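Long-range contacts in endoglucanase (Clostridium thermocellum, PDB 2E4T), which hydrolyses internal beta-1,4-glucosidic bonds of cellulose and xyloglucan, this chain being the glycoside hydrolase family 44 part of a longer protein: residues 51-56 / 147-152; 85-90 / 162-167; 133-138 / 152-157. All coordinates share one frame; numbering follows the deposited sequence. Where two conformers were deposited one is given.

How the contacts relate
All three contacts lie on the same side of the chain's centre, in the TIM-barrel part. The segments follow the chain in the order 51-56, 85-90, 133-138, 147-152, 152-157 and 162-167. Contacts 1 and 3 have centres about 9 Å apart. They share Glu152, the calcium ion and two of its waters. Contact 2 is also about 9 Å from contact 1, centre to centre, and Trp53 and Ala87 join the two by a backbone hydrogen bond. Contacts 2 and 3 do not touch, but strand 155-157 of contact 3 runs straight into helix 158-169 of contact 2. The calcium ion thus ties the 51-56 loop to the chain just ahead of that barrel helix.

Contact 1 (51-56 / 147-152); sequences YNWENN and LTPDTE. With CA (calcium ion), chain C.
Glu54 and Asp150 meet at the calcium site of this domain, where two loops far apart in sequence share one ion. Glu54 grips the calcium ion with both carboxylate oxygens, OE1 and OE2, each 2.5 Å from the metal. Asp150 uses its backbone O, 2.3 Å from the ion. Two waters bind as well. Asp153 OD1 and Tyr155 O bring the ligands to seven. Glu54 OE1 and Asp150 O lie 3.2 Å apart and do not bond to each other; the metal holds these two acceptors together. The Glu54 side chain is extended beyond CG (chi2 -175°), which carries its carboxylate across to the ion. Along the way its CG passes Pro149, 3.8 Å from CG of the proline. CG of Pro149 also sits over one face of the Trp53 ring, 3.9 Å from the centroid of its six-membered part, in a CH-pi contact. Trp53 in turn stacks with Phe161 of helix 158-169. Each loop braces itself near the metal by an Asx turn. Asn52 OD1 accepts from Glu54 N, and Asp150 OD1 accepts from Glu152 N at 2.8 Å. The Asp150 carboxylate is therefore engaged with its own loop while its carbonyl serves the metal. At the other end of the contact, a water donates to Thr151 O and accepts a weak bond from Asn55 ND2. No direct hydrogen bond links the two segments. Their polar cohesion comes mainly from the ion, which probably offsets the negative charge of Glu54, while proline and tryptophan supply an apolar flank beside it.

Contact 2 (85-90 / 162-167); sequences TPASVV and VNYLVN
Tyr164 of helix 158-169 rests on Pro86 and Ala87, in the turn that starts helix 88-99. This is the closely packed part of the contact. The CG atom of Tyr164 lies opposite the backbone N (chi1 -178°), and this sends the ring across to the turn. CB of Pro86 stands over one face of the ring, 4.1 Å from CE1 of Tyr164. CB of Ala87 approaches obliquely, 4.0 Å from CD2 of Tyr164. At the far end of the ring, CG2 of Thr85 is 3.8 Å from Tyr164 OH. The hydroxyl of Thr85 is used elsewhere, in a hydrogen bond to Glu82. Thr85, Pro86 and Tyr164 are each partly exposed and form the solvent side. Thr85 to Ser88 form a type II beta turn, closed by Ser88 N and Thr85 O at 3.1 Å. Ala87 takes the left-handed conformation in it and holds the N-cap position of the helix. The deeper part is buried but sparser. CG1 of Val90 comes within 3.9 Å of CD2 of Leu165, and the two side chains cross at about a right angle. Leu165 leaves its helix to one side, but its branched end turns to Val90. Ala87 adds its methyl, with CB 4.4 Å from Leu165 CD2. Inward, Val90 continues onto Phe43 and Ile107 of barrel strands. Along the chain one helix precedes barrel strand 104-109 and the other follows it. The contact is mainly apolar: the Tyr164 ring lies on the turn with CB of Pro86 over one face, and a few buried methyl groups meet beneath it.

Contact 3 (133-138 / 152-157); sequences RWKEVK and EDDYVY. With CA (calcium ion), chain C; GOL (glycerol), chain H.
Strands 134-138 and 155-157 pair in parallel, with Glu136 beside Tyr155, Val137 beside Val156 and Lys138 beside Tyr157, and their short axes differ by 38° in direction. Glu136 N bonds to Asp154 O, Val156 N to Glu136 O, and Lys138 N to Val156 O (2.9 Å). Lys135 spans the start of the pair. Its chain bends at chi2 (-60°), and NZ donates to Asp153 O at 2.8 Å, from above the carbonyl plane. Its CB packs on CG2 of Val156, 3.6 Å away. Strand 114-116 completes this small three-stranded sheet on the other side of 134-138, and Tyr157 is the N-cap of barrel helix 158-169. Asp153 OD1 (2.4 Å) and Tyr155 O (2.3 Å) both bind the calcium ion, where Glu54 and Asp150 also coordinate. On the face that carries Glu136, Tyr155 and Lys138, the carboxylate of Glu136 meets the edge of the Tyr155 ring, the two planes 85° apart. A glycerol, probably from the crystallisation liquor, joins them: its O3 donates to Glu136 OE1 at 2.6 Å and accepts from Tyr155 OH. Lys138 runs alongside Tyr157, with CB of Lys138 3.7 Å from CD1 of Tyr157.

Contact 1 (51-56 / 147-152)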
# COMPACT_ATOMS: atom_id res chain seq x y z
N TYR A 51 10.92 10.56 -13.52
CA TYR A 51 9.87 11.33 -14.15
C TYR A 51 10.13 12.83 -14.00
O TYR A 51 10.36 13.33 -12.90
CB TYR A 51 8.51 10.98 -13.48
CG TYR A 51 7.38 11.90 -13.91
CD1 TYR A 51 6.85 11.83 -15.21
CD2 TYR A 51 6.89 12.87 -13.04
CE1 TYR A 51 5.83 12.68 -15.60
CE2 TYR A 51 5.87 13.74 -13.44
CZ TYR A 51 5.37 13.67 -14.72
OH TYR A 51 4.39 14.57 -15.10
N ASN A 52 10.06 13.55 -15.14
CA ASN A 52 10.27 14.99 -15.18
C ASN A 52 8.93 15.67 -15.38
O ASN A 52 8.35 15.61 -16.46
CB ASN A 52 11.21 15.30 -16.34
CG ASN A 52 11.55 16.77 -16.46
OD1 ASN A 52 10.84 17.63 -15.93
ND2 ASN A 52 12.66 17.05 -17.16
N TRP A 53 8.42 16.37 -14.34
CA TRP A 53 7.10 16.95 -14.44
C TRP A 53 7.03 18.06 -15.53
O TRP A 53 5.94 18.40 -15.99
CB TRP A 53 6.65 17.54 -13.09
CG TRP A 53 7.28 18.85 -12.73
CD1 TRP A 53 8.52 19.06 -12.21
CD2 TRP A 53 6.65 20.14 -12.82
NE1 TRP A 53 8.72 20.42 -11.97
CE2 TRP A 53 7.59 21.08 -12.34
CE3 TRP A 53 5.39 20.58 -13.23
CZ2 TRP A 53 7.28 22.45 -12.23
CZ3 TRP A 53 5.08 21.93 -13.13
CH2 TRP A 53 6.02 22.84 -12.63
N GLU A 54 8.19 18.63 -15.88
CA GLU A 54 8.14 19.74 -16.84
C GLU A 54 7.76 19.30 -18.23
O GLU A 54 7.14 20.06 -18.97
CB GLU A 54 9.49 20.46 -16.89
CG GLU A 54 9.95 21.01 -15.54
CD GLU A 54 11.24 21.83 -15.64
OE1 GLU A 54 11.95 21.73 -16.70
OE2 GLU A 54 11.56 22.57 -14.68
N ASN A 55 8.18 18.08 -18.60
CA ASN A 55 7.97 17.57 -19.99
C ASN A 55 7.40 16.18 -20.05
O ASN A 55 7.14 15.69 -21.15
CB ASN A 55 9.27 17.71 -20.78
CG ASN A 55 10.37 16.95 -20.14
OD1 ASN A 55 10.16 15.96 -19.42
ND2 ASN A 55 11.61 17.39 -20.40
N ASN A 56 7.16 15.53 -18.90
CA ASN A 56 6.53 14.20 -18.80
C ASN A 56 7.40 13.03 -19.25
O ASN A 56 6.88 11.90 -19.25
CB ASN A 56 5.16 14.16 -19.47
CG ASN A 56 4.25 15.19 -18.87
OD1 ASN A 56 3.85 15.08 -17.69
ND2 ASN A 56 3.92 16.21 -19.64
N LEU A 147 3.95 28.66 -13.32
CA LEU A 147 3.13 27.56 -13.86
C LEU A 147 3.60 27.07 -15.23
O LEU A 147 3.09 26.06 -15.74
CB LEU A 147 1.67 27.96 -13.92
CG LEU A 147 1.06 28.38 -12.60
CD1 LEU A 147 -0.38 28.84 -12.79
CD2 LEU A 147 1.10 27.25 -11.55
N THR A 148 4.56 27.79 -15.81
CA THR A 148 5.17 27.38 -17.08
C THR A 148 6.65 27.22 -16.79
O THR A 148 7.46 28.15 -17.01
CB THR A 148 4.95 28.39 -18.20
OG1 THR A 148 5.33 29.70 -17.79
CG2 THR A 148 3.52 28.50 -18.54
N PRO A 149 7.04 26.07 -16.19
CA PRO A 149 8.44 25.92 -15.81
C PRO A 149 9.34 25.97 -17.02
O PRO A 149 8.95 25.66 -18.13
CB PRO A 149 8.46 24.52 -15.16
CG PRO A 149 7.31 23.77 -15.78
CD PRO A 149 6.25 24.87 -15.86
N ASP A 150 10.57 26.41 -16.78
CA ASP A 150 11.55 26.58 -17.87
C ASP A 150 12.14 25.26 -18.27
O ASP A 150 12.88 24.66 -17.50
CB ASP A 150 12.62 27.54 -17.41
CG ASP A 150 13.62 27.88 -18.48
OD1 ASP A 150 13.56 27.31 -19.61
OD2 ASP A 150 14.44 28.80 -18.23
N THR A 151 11.80 24.78 -19.45
CA THR A 151 12.28 23.51 -19.91
C THR A 151 13.71 23.63 -20.48
O THR A 151 14.32 22.59 -20.80
CB THR A 151 11.37 22.88 -20.97
OG1 THR A 151 11.19 23.86 -22.00
CG2 THR A 151 10.04 22.52 -20.37
N GLU A 152 14.26 24.83 -20.58
CA GLU A 152 15.55 25.02 -21.25
C GLU A 152 16.74 25.04 -20.28
O GLU A 152 17.92 24.95 -20.70
CB GLU A 152 15.47 26.27 -22.15
CG GLU A 152 14.30 26.15 -23.19
CD GLU A 152 14.29 24.77 -23.92
OE1 GLU A 152 15.32 24.40 -24.56
OE2 GLU A 152 13.28 24.02 -23.84
CA CA C . 13.63 23.35 -15.73
O HOH W 1 13.72 19.95 -20.69
O HOH W 2 13.32 25.21 -14.28
O HOH W 3 14.88 21.98 -17.24

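Contact 2 (85-90 / 162-167)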
# COMPACT_ATOMS: atom_id res chain seq x y z
N THR A 85 2.07 19.51 -21.82
CA THR A 85 1.59 20.31 -20.71
C THR A 85 2.24 19.83 -19.44
O THR A 85 2.26 18.59 -19.17
CB THR A 85 0.09 20.22 -20.59
OG1 THR A 85 -0.48 20.62 -21.82
CG2 THR A 85 -0.50 21.04 -19.45
N PRO A 86 2.83 20.72 -18.63
CA PRO A 86 3.48 20.29 -17.39
C PRO A 86 2.56 19.39 -16.56
O PRO A 86 1.36 19.66 -16.40
CB PRO A 86 3.83 21.59 -16.65
CG PRO A 86 4.01 22.58 -17.83
CD PRO A 86 2.90 22.19 -18.81
N ALA A 87 3.19 18.35 -16.00
CA ALA A 87 2.52 17.45 -15.07
C ALA A 87 1.33 16.73 -15.65
O ALA A 87 0.57 16.14 -14.86
CB ALA A 87 2.14 18.19 -13.76
N SER A 88 1.15 16.67 -16.98
CA SER A 88 -0.06 16.01 -17.51
C SER A 88 -0.12 14.54 -17.13
O SER A 88 -1.24 13.99 -17.00
CB SER A 88 -0.19 16.22 -19.00
OG SER A 88 0.92 15.60 -19.64
N VAL A 89 1.01 13.85 -16.96
CA VAL A 89 0.93 12.46 -16.47
C VAL A 89 0.21 12.45 -15.11
O VAL A 89 -0.65 11.58 -14.86
CB VAL A 89 2.36 11.87 -16.36
CG1 VAL A 89 2.39 10.64 -15.48
CG2 VAL A 89 2.87 11.56 -17.74
N VAL A 90 0.61 13.34 -14.21
CA VAL A 90 0.10 13.36 -12.84
C VAL A 90 -1.31 13.93 -12.77
O VAL A 90 -2.16 13.43 -12.01
CB VAL A 90 1.10 14.06 -11.92
CG1 VAL A 90 0.50 14.34 -10.56
CG2 VAL A 90 2.35 13.19 -11.79
N VAL A 162 4.97 20.74 -6.89
CA VAL A 162 3.88 20.73 -5.90
C VAL A 162 3.03 21.99 -6.03
O VAL A 162 1.80 21.95 -5.97
CB VAL A 162 4.43 20.51 -4.48
CG1 VAL A 162 3.31 20.64 -3.45
CG2 VAL A 162 5.08 19.14 -4.39
N ASN A 163 3.68 23.16 -6.22
CA ASN A 163 2.91 24.40 -6.37
C ASN A 163 1.95 24.30 -7.58
O ASN A 163 0.80 24.79 -7.51
CB ASN A 163 3.89 25.57 -6.55
CG ASN A 163 3.13 26.86 -6.73
OD1 ASN A 163 2.56 27.40 -5.76
ND2 ASN A 163 3.06 27.36 -7.97
N TYR A 164 2.40 23.71 -8.69
CA TYR A 164 1.53 23.57 -9.85
C TYR A 164 0.28 22.74 -9.50
O TYR A 164 -0.86 23.09 -9.89
CB TYR A 164 2.34 22.93 -10.99
CG TYR A 164 1.56 22.78 -12.27
CD1 TYR A 164 1.72 23.74 -13.26
CD2 TYR A 164 0.73 21.68 -12.53
CE1 TYR A 164 1.03 23.67 -14.47
CE2 TYR A 164 0.04 21.62 -13.75
CZ TYR A 164 0.18 22.63 -14.71
OH TYR A 164 -0.54 22.49 -15.89
N LEU A 165 0.51 21.66 -8.78
CA LEU A 165 -0.60 20.76 -8.37
C LEU A 165 -1.56 21.48 -7.39
O LEU A 165 -2.79 21.38 -7.54
CB LEU A 165 -0.04 19.49 -7.75
CG LEU A 165 0.77 18.65 -8.73
CD1 LEU A 165 1.43 17.48 -7.96
CD2 LEU A 165 -0.02 18.12 -9.89
N VAL A 166 -1.00 22.17 -6.39
CA VAL A 166 -1.84 22.88 -5.42
C VAL A 166 -2.62 24.00 -6.11
O VAL A 166 -3.80 24.24 -5.79
CB VAL A 166 -0.97 23.44 -4.28
CG1 VAL A 166 -1.74 24.37 -3.37
CG2 VAL A 166 -0.40 22.27 -3.49
N ASN A 167 -1.99 24.71 -7.06
CA ASN A 167 -2.70 25.71 -7.83
C ASN A 167 -3.91 25.11 -8.55
O ASN A 167 -4.98 25.73 -8.62
CB ASN A 167 -1.72 26.36 -8.81
CG ASN A 167 -2.41 27.41 -9.66
OD1 ASN A 167 -2.77 27.11 -10.82
ND2 ASN A 167 -2.71 28.54 -9.10

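Contact 3 (133-138 / 152-157)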
# COMPACT_ATOMS: atom_id res chain seq x y z
N ARG A 133 21.53 14.14 -20.97
CA ARG A 133 20.32 13.31 -20.94
C ARG A 133 19.47 13.56 -19.68
O ARG A 133 18.37 12.99 -19.59
CB ARG A 133 20.68 11.83 -21.01
CG ARG A 133 21.54 11.47 -22.22
CD ARG A 133 20.93 11.84 -23.56
NE ARG A 133 19.59 11.29 -23.75
CZ ARG A 133 19.32 10.03 -24.06
NH1 ARG A 133 20.31 9.15 -24.23
NH2 ARG A 133 18.04 9.65 -24.18
N TRP A 134 19.97 14.36 -18.74
CA TRP A 134 19.31 14.50 -17.44
C TRP A 134 19.20 15.94 -17.04
O TRP A 134 20.07 16.78 -17.38
CB TRP A 134 20.17 13.76 -16.37
CG TRP A 134 20.38 12.32 -16.64
CD1 TRP A 134 21.52 11.73 -17.08
CD2 TRP A 134 19.41 11.26 -16.50
NE1 TRP A 134 21.36 10.37 -17.21
CE2 TRP A 134 20.06 10.05 -16.87
CE3 TRP A 134 18.05 11.23 -16.16
CZ2 TRP A 134 19.39 8.83 -16.84
CZ3 TRP A 134 17.38 10.02 -16.16
CH2 TRP A 134 18.06 8.84 -16.50
N LYS A 135 18.20 16.22 -16.21
CA LYS A 135 18.11 17.48 -15.49
C LYS A 135 18.29 17.20 -14.00
O LYS A 135 17.77 16.19 -13.48
CB LYS A 135 16.74 18.14 -15.70
CG LYS A 135 16.42 18.46 -17.15
CD LYS A 135 17.39 19.41 -17.80
CE LYS A 135 17.00 19.73 -19.24
NZ LYS A 135 18.01 20.67 -19.85
N GLU A 136 19.05 18.05 -13.31
CA GLU A 136 19.26 17.92 -11.90
C GLU A 136 18.02 18.37 -11.12
O GLU A 136 17.49 19.45 -11.39
CB GLU A 136 20.48 18.78 -11.48
CG GLU A 136 20.83 18.64 -9.99
CD GLU A 136 21.89 19.59 -9.53
OE1 GLU A 136 22.87 19.82 -10.28
OE2 GLU A 136 21.75 20.12 -8.37
N VAL A 137 17.59 17.55 -10.16
CA VAL A 137 16.49 17.94 -9.30
C VAL A 137 16.99 18.75 -8.13
O VAL A 137 17.96 18.36 -7.46
CB VAL A 137 15.77 16.68 -8.76
CG1 VAL A 137 14.73 17.08 -7.74
CG2 VAL A 137 15.13 15.94 -9.96
N LYS A 138 16.33 19.89 -7.89
CA LYS A 138 16.50 20.64 -6.66
C LYS A 138 15.17 20.66 -5.95
O LYS A 138 14.10 20.82 -6.60
CB LYS A 138 17.01 22.06 -6.94
CG LYS A 138 18.47 22.05 -7.37
CD LYS A 138 19.02 23.45 -7.49
CE LYS A 138 20.55 23.51 -7.48
NZ LYS A 138 21.11 22.75 -8.69
N GLU A 152 14.26 24.83 -20.58
CA GLU A 152 15.55 25.02 -21.25
C GLU A 152 16.74 25.04 -20.28
O GLU A 152 17.92 24.95 -20.70
CB GLU A 152 15.47 26.27 -22.15
CG GLU A 152 14.30 26.15 -23.19
CD GLU A 152 14.29 24.77 -23.92
OE1 GLU A 152 15.32 24.40 -24.56
OE2 GLU A 152 13.28 24.02 -23.84
N ASP A 153 16.49 25.17 -18.99
CA ASP A 153 17.52 25.25 -18.02
C ASP A 153 17.90 23.85 -17.57
O ASP A 153 17.41 22.83 -18.10
CB ASP A 153 17.16 26.22 -16.90
CG ASP A 153 16.05 25.72 -16.00
OD1 ASP A 153 15.65 24.56 -16.17
OD2 ASP A 153 15.56 26.54 -15.17
N ASP A 154 18.81 23.79 -16.62
CA ASP A 154 19.44 22.53 -16.20
C ASP A 154 18.76 21.83 -15.02
O ASP A 154 19.22 20.76 -14.60
CB ASP A 154 20.92 22.76 -15.84
CG ASP A 154 21.76 23.22 -17.02
OD1 ASP A 154 21.31 23.00 -18.17
OD2 ASP A 154 22.87 23.74 -16.76
N TYR A 155 17.64 22.41 -14.51
CA TYR A 155 17.11 22.02 -13.22
C TYR A 155 15.63 21.78 -13.29
O TYR A 155 14.93 22.39 -14.06
CB TYR A 155 17.34 23.14 -12.17
CG TYR A 155 18.81 23.42 -12.03
CD1 TYR A 155 19.62 22.52 -11.36
CD2 TYR A 155 19.40 24.54 -12.61
CE1 TYR A 155 20.98 22.66 -11.33
CE2 TYR A 155 20.80 24.72 -12.54
CZ TYR A 155 21.56 23.78 -11.92
OH TYR A 155 22.91 24.01 -11.90
N VAL A 156 15.16 20.88 -12.39
CA VAL A 156 13.72 20.65 -12.19
C VAL A 156 13.48 20.78 -10.68
O VAL A 156 14.23 20.21 -9.89
CB VAL A 156 13.34 19.26 -12.72
CG1 VAL A 156 11.95 18.91 -12.41
CG2 VAL A 156 13.57 19.20 -14.27
N TYR A 157 12.44 21.53 -10.31
CA TYR A 157 12.25 21.89 -8.91
C TYR A 157 11.01 21.18 -8.33
O TYR A 157 9.90 21.31 -8.87
CB TYR A 157 12.06 23.41 -8.78
CG TYR A 157 13.28 24.15 -9.28
CD1 TYR A 157 14.42 24.21 -8.51
CD2 TYR A 157 13.29 24.78 -10.53
CE1 TYR A 157 15.55 24.88 -8.96
CE2 TYR A 157 14.44 25.43 -11.00
CZ TYR A 157 15.56 25.49 -10.17
OH TYR A 157 16.72 26.12 -10.59
CA CA C . 13.63 23.35 -15.73
C1 GOL H . 27.72 22.44 -10.67
O1 GOL H . 28.30 23.62 -11.15
C2 GOL H . 26.24 22.76 -10.64
O2 GOL H . 25.76 23.02 -11.95
C3 GOL H . 25.50 21.69 -9.87
O3 GOL H . 24.18 22.08 -9.98
O HOH W 2 13.32 25.21 -14.28
O HOH W 3 14.88 21.98 -17.24